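Local coordinates for SusD family protein (Bacteroides uniformis, PDB 7KV1) that probably binds beta-glucan at the cell surface of a gut bacterium, as a SusD-family surface glycan-binding protein, at residues N448-L460 with D471-N485. Residues are numbered along the deposited sequence; the frame is centred on the assembly and turned at random.
Sequences NVTVDDVLTERRL and DLVRAEGISGASASN
Leu-455 and Asn-485 bury the most surface in this contact. Leu-455 CB lies 3.8 Å from Asn-485 ND2, and Leu-455 CD1 reaches Ala-481 CB at 3.8 Å. CD1 also packs, less closely, on Ala-475 and Ile-478. The Asn-485 amide is fixed at both ends. ND2 spends one N-H on Asp-452 OD1 in a nearly straight bond (2.9 Å, 178°) and the other on Thr-456 OG1; both acceptors lie in the amide plane. OD1 of Asn-485 accepts from Arg-468.

Asp-452 OD1 takes two further bonds, from Ser-482 N (2.8 Å) and Ser-482 OG. With CG anti to its backbone N (chi1 -163°), Asp-452 brings its carboxylate to Ser-482 and Asn-485, just past the type I turn 478-481. A water joins Asp-452 N to Gly-480 O.

Further along the helix, Arg-458 NE makes a straight salt bridge to Asp-471 OD2 (2.8 Å), meeting it from above the carboxylate plane. Arg-474 NE holds Asp-471 OD1 (2.8 Å). Arg-474 NH2 lies over one face of the Arg-458 guanidinium, 3.5 Å from Arg-458 NE, with the planes perpendicular. Asp-471, Glu-410 (to Arg-458) and Glu-417 (to Arg-474) probably compensate. Helix 451-461 thus packs on the end part of helix 468-474 and the loop that follows, with a buried salt-bridge network, within the alpha-helical SusD fold.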
loop_
_atom_site.group_PDB
_atom_site.type_symbol
_atom_site.label_atom_id
_atom_site.label_comp_id
_atom_site.label_asym_id
_atom_site.label_seq_id
_atom_site.Cartn_x
_atom_site.Cartn_y
_atom_site.Cartn_z
ATOM N N ASN A 448 14.187 -13.637 21.861
ATOM C CA ASN A 448 14.081 -14.661 20.794
ATOM C C ASN A 448 12.909 -14.228 19.908
ATOM O O ASN A 448 11.938 -13.741 20.473
ATOM C CB ASN A 448 13.892 -16.075 21.349
ATOM C CG ASN A 448 13.869 -17.144 20.266
ATOM O OD1 ASN A 448 14.823 -17.313 19.520
ATOM N ND2 ASN A 448 12.776 -17.870 20.145
ATOM N N VAL A 449 13.013 -14.369 18.593
ATOM C CA VAL A 449 11.965 -13.856 17.666
ATOM C C VAL A 449 11.419 -15.035 16.874
ATOM O O VAL A 449 12.204 -15.932 16.451
ATOM C CB VAL A 449 12.451 -12.693 16.778
ATOM C CG1 VAL A 449 12.904 -11.498 17.598
ATOM C CG2 VAL A 449 13.572 -13.089 15.833
ATOM N N THR A 450 10.088 -15.090 16.780
ATOM C CA THR A 450 9.354 -16.073 15.970
ATOM C C THR A 450 8.641 -15.354 14.816
ATOM O O THR A 450 8.496 -14.117 14.838
ATOM C CB THR A 450 8.283 -16.810 16.786
ATOM O OG1 THR A 450 7.292 -15.823 17.055
ATOM C CG2 THR A 450 8.813 -17.445 18.060
ATOM N N VAL A 451 8.198 -16.106 13.818
ATOM C CA VAL A 451 7.491 -15.486 12.663
ATOM C C VAL A 451 6.224 -14.770 13.162
ATOM O O VAL A 451 5.955 -13.654 12.661
ATOM C CB VAL A 451 7.192 -16.495 11.551
ATOM C CG1 VAL A 451 6.482 -15.813 10.394
ATOM C CG2 VAL A 451 8.479 -17.104 11.063
ATOM N N ASP A 452 5.529 -15.308 14.166
ATOM C CA ASP A 452 4.320 -14.646 14.727
ATOM C C ASP A 452 4.670 -13.290 15.347
ATOM O O ASP A 452 3.904 -12.332 15.142
ATOM C CB ASP A 452 3.570 -15.487 15.750
ATOM C CG ASP A 452 2.154 -14.910 15.939
ATOM O OD1 ASP A 452 1.398 -14.757 14.934
ATOM O OD2 ASP A 452 1.863 -14.530 17.045
ATOM N N ASP A 453 5.813 -13.181 16.030
ATOM C CA ASP A 453 6.284 -11.879 16.570
ATOM C C ASP A 453 6.420 -10.868 15.421
ATOM O O ASP A 453 6.082 -9.693 15.639
ATOM C CB ASP A 453 7.632 -12.005 17.293
ATOM C CG ASP A 453 7.603 -12.869 18.549
ATOM O OD1 ASP A 453 6.561 -12.820 19.254
ATOM O OD2 ASP A 453 8.639 -13.595 18.822
ATOM N N VAL A 454 7.003 -11.272 14.288
ATOM C CA VAL A 454 7.192 -10.354 13.127
ATOM C C VAL A 454 5.803 -9.912 12.640
ATOM O O VAL A 454 5.591 -8.709 12.460
ATOM C CB VAL A 454 8.028 -10.976 12.009
ATOM C CG1 VAL A 454 8.257 -9.984 10.873
ATOM C CG2 VAL A 454 9.339 -11.521 12.539
ATOM N N LEU A 455 4.857 -10.832 12.449
ATOM C CA LEU A 455 3.502 -10.434 11.990
ATOM C C LEU A 455 2.875 -9.461 12.996
ATOM O O LEU A 455 2.178 -8.480 12.577
ATOM C CB LEU A 455 2.655 -11.699 11.786
ATOM C CG LEU A 455 3.203 -12.694 10.773
ATOM C CD1 LEU A 455 2.269 -13.868 10.684
ATOM C CD2 LEU A 455 3.409 -12.044 9.394
ATOM N N THR A 456 3.052 -9.686 14.296
ATOM C CA THR A 456 2.490 -8.756 15.312
ATOM C C THR A 456 3.148 -7.392 15.161
ATOM O O THR A 456 2.428 -6.380 15.202
ATOM C CB THR A 456 2.631 -9.316 16.733
ATOM O OG1 THR A 456 1.806 -10.479 16.749
ATOM C CG2 THR A 456 2.244 -8.313 17.805
ATOM N N GLU A 457 4.464 -7.351 14.993
ATOM C CA GLU A 457 5.209 -6.082 14.855
ATOM C C GLU A 457 4.758 -5.306 13.607
ATOM O O GLU A 457 4.609 -4.070 13.690
ATOM C CB GLU A 457 6.714 -6.314 14.860
ATOM C CG GLU A 457 7.474 -5.106 15.322
ATOM C CD GLU A 457 7.247 -4.732 16.779
ATOM O OE1 GLU A 457 7.146 -5.663 17.608
ATOM O OE2 GLU A 457 7.181 -3.500 17.070
ATOM N N ARG A 458 4.460 -6.002 12.518
ATOM C CA ARG A 458 3.921 -5.394 11.292
ATOM C C ARG A 458 2.590 -4.705 11.620
ATOM O O ARG A 458 2.347 -3.640 11.077
ATOM C CB ARG A 458 3.762 -6.448 10.180
ATOM C CG ARG A 458 5.074 -6.972 9.620
ATOM C CD ARG A 458 4.825 -8.039 8.580
ATOM N NE ARG A 458 4.354 -7.380 7.387
ATOM C CZ ARG A 458 5.145 -6.895 6.428
ATOM N NH1 ARG A 458 6.448 -7.042 6.497
ATOM N NH2 ARG A 458 4.641 -6.260 5.397
ATOM N N ARG A 459 1.743 -5.309 12.449
ATOM C CA ARG A 459 0.430 -4.713 12.765
ATOM C C ARG A 459 0.656 -3.395 13.528
ATOM O O ARG A 459 0.003 -2.388 13.223
ATOM C CB ARG A 459 -0.415 -5.665 13.614
ATOM C CG ARG A 459 -1.794 -5.090 13.896
ATOM C CD ARG A 459 -2.761 -5.825 14.799
ATOM N NE ARG A 459 -4.032 -5.113 14.568
ATOM C CZ ARG A 459 -5.150 -5.280 15.256
ATOM N NH1 ARG A 459 -5.193 -6.131 16.268
ATOM N NH2 ARG A 459 -6.213 -4.544 14.958
ATOM N N LEU A 460 1.568 -3.400 14.492
ATOM C CA LEU A 460 1.842 -2.197 15.308
ATOM C C LEU A 460 2.477 -1.097 14.438
ATOM O O LEU A 460 2.205 0.124 14.669
ATOM C CB LEU A 460 2.729 -2.566 16.497
ATOM C CG LEU A 460 2.151 -3.572 17.493
ATOM C CD1 LEU A 460 3.223 -3.984 18.506
ATOM C CD2 LEU A 460 0.962 -2.987 18.235
ATOM N N ASP A 471 -1.356 -8.730 4.849
ATOM C CA ASP A 471 -0.600 -9.584 5.817
ATOM C C ASP A 471 -1.517 -10.681 6.385
ATOM O O ASP A 471 -1.036 -11.833 6.544
ATOM C CB ASP A 471 0.057 -8.787 6.941
ATOM C CG ASP A 471 1.253 -7.992 6.446
ATOM O OD1 ASP A 471 1.799 -8.365 5.356
ATOM O OD2 ASP A 471 1.622 -6.989 7.121
ATOM N N LEU A 472 -2.774 -10.373 6.711
ATOM C CA LEU A 472 -3.689 -11.385 7.292
ATOM C C LEU A 472 -3.973 -12.461 6.225
ATOM O O LEU A 472 -3.949 -13.637 6.559
ATOM C CB LEU A 472 -4.986 -10.728 7.771
ATOM C CG LEU A 472 -4.900 -9.939 9.065
ATOM C CD1 LEU A 472 -6.157 -9.092 9.262
ATOM C CD2 LEU A 472 -4.681 -10.873 10.234
ATOM N N VAL A 473 -4.142 -12.081 4.967
ATOM C CA VAL A 473 -4.488 -13.044 3.880
ATOM C C VAL A 473 -3.319 -13.990 3.602
ATOM O O VAL A 473 -3.552 -15.214 3.489
ATOM C CB VAL A 473 -4.913 -12.327 2.599
ATOM C CG1 VAL A 473 -5.066 -13.313 1.440
ATOM C CG2 VAL A 473 -6.192 -11.524 2.828
ATOM N N ARG A 474 -2.113 -13.442 3.479
ATOM C CA ARG A 474 -0.927 -14.256 3.118
ATOM C C ARG A 474 -0.589 -15.202 4.271
ATOM O O ARG A 474 0.018 -16.286 3.995
ATOM C CB ARG A 474 0.222 -13.347 2.699
ATOM C CG ARG A 474 0.946 -12.642 3.835
ATOM C CD ARG A 474 1.924 -11.629 3.262
ATOM N NE ARG A 474 2.587 -10.893 4.314
ATOM C CZ ARG A 474 3.593 -11.373 5.065
ATOM N NH1 ARG A 474 4.042 -12.605 4.880
ATOM N NH2 ARG A 474 4.152 -10.608 5.989
ATOM N N ALA A 475 -0.928 -14.799 5.503
ATOM C CA ALA A 475 -0.649 -15.553 6.747
ATOM C C ALA A 475 -1.439 -16.860 6.765
ATOM O O ALA A 475 -1.034 -17.754 7.497
ATOM C CB ALA A 475 -0.916 -14.746 7.994
ATOM N N GLU A 476 -2.445 -17.009 5.916
ATOM C CA GLU A 476 -3.108 -18.319 5.705
ATOM C C GLU A 476 -2.075 -19.378 5.268
ATOM O O GLU A 476 -2.322 -20.565 5.521
ATOM C CB GLU A 476 -4.292 -18.191 4.747
ATOM C CG GLU A 476 -5.427 -17.371 5.332
ATOM C CD GLU A 476 -6.083 -18.014 6.545
ATOM O OE1 GLU A 476 -6.254 -19.243 6.527
ATOM O OE2 GLU A 476 -6.356 -17.305 7.524
ATOM N N GLY A 477 -0.983 -18.986 4.616
ATOM C CA GLY A 477 0.036 -19.913 4.135
ATOM C C GLY A 477 1.228 -19.944 5.079
ATOM O O GLY A 477 2.209 -20.589 4.706
ATOM N N ILE A 478 1.156 -19.325 6.262
ATOM C CA ILE A 478 2.331 -19.208 7.178
ATOM C C ILE A 478 2.122 -20.112 8.393
ATOM O O ILE A 478 1.296 -19.778 9.273
ATOM C CB ILE A 478 2.584 -17.761 7.620
ATOM C CG1 ILE A 478 2.828 -16.857 6.412
ATOM C CG2 ILE A 478 3.729 -17.739 8.636
ATOM C CD1 ILE A 478 3.010 -15.416 6.774
ATOM N N SER A 479 2.934 -21.168 8.467
ATOM C CA SER A 479 2.867 -22.222 9.509
ATOM C C SER A 479 2.803 -21.673 10.952
ATOM O O SER A 479 1.900 -22.081 11.745
ATOM C CB SER A 479 4.025 -23.174 9.324
ATOM O OG SER A 479 3.681 -24.327 10.019
ATOM N N GLY A 480 3.695 -20.793 11.345
ATOM C CA GLY A 480 3.675 -20.345 12.759
ATOM C C GLY A 480 2.851 -19.081 13.016
ATOM O O GLY A 480 3.087 -18.455 14.061
ATOM N N ALA A 481 1.907 -18.708 12.148
ATOM C CA ALA A 481 1.034 -17.531 12.380
ATOM C C ALA A 481 0.010 -17.887 13.465
ATOM O O ALA A 481 -0.633 -18.906 13.321
ATOM C CB ALA A 481 0.336 -17.087 11.116
ATOM N N SER A 482 -0.190 -17.027 14.462
ATOM C CA SER A 482 -1.247 -17.201 15.494
ATOM C C SER A 482 -2.598 -16.755 14.913
ATOM O O SER A 482 -2.634 -16.038 13.855
ATOM C CB SER A 482 -0.943 -16.401 16.702
ATOM O OG SER A 482 -1.097 -15.025 16.370
ATOM N N ALA A 483 -3.663 -17.064 15.638
ATOM C CA ALA A 483 -5.049 -16.816 15.202
ATOM C C ALA A 483 -5.252 -15.309 14.963
ATOM O O ALA A 483 -5.903 -14.948 13.964
ATOM C CB ALA A 483 -6.013 -17.411 16.199
ATOM N N SER A 484 -4.670 -14.457 15.801
ATOM C CA SER A 484 -4.856 -12.989 15.732
ATOM C C SER A 484 -4.164 -12.428 14.476
ATOM O O SER A 484 -4.464 -11.295 14.111
ATOM C CB SER A 484 -4.366 -12.340 17.014
ATOM O OG SER A 484 -2.951 -12.402 17.088
ATOM N N ASN A 485 -3.324 -13.219 13.790
ATOM C CA ASN A 485 -2.491 -12.746 12.654
ATOM C C ASN A 485 -2.900 -13.474 11.373
ATOM O O ASN A 485 -2.204 -13.285 10.352
ATOM C CB ASN A 485 -1.017 -12.869 13.021
ATOM C CG ASN A 485 -0.574 -11.743 13.934
ATOM O OD1 ASN A 485 -1.066 -10.612 13.831
ATOM N ND2 ASN A 485 0.343 -12.030 14.829
HETATM O O HOH W 1 5.444 -18.228 15.134
HETATM O O HOH W 2 1.732 -6.046 3.670
#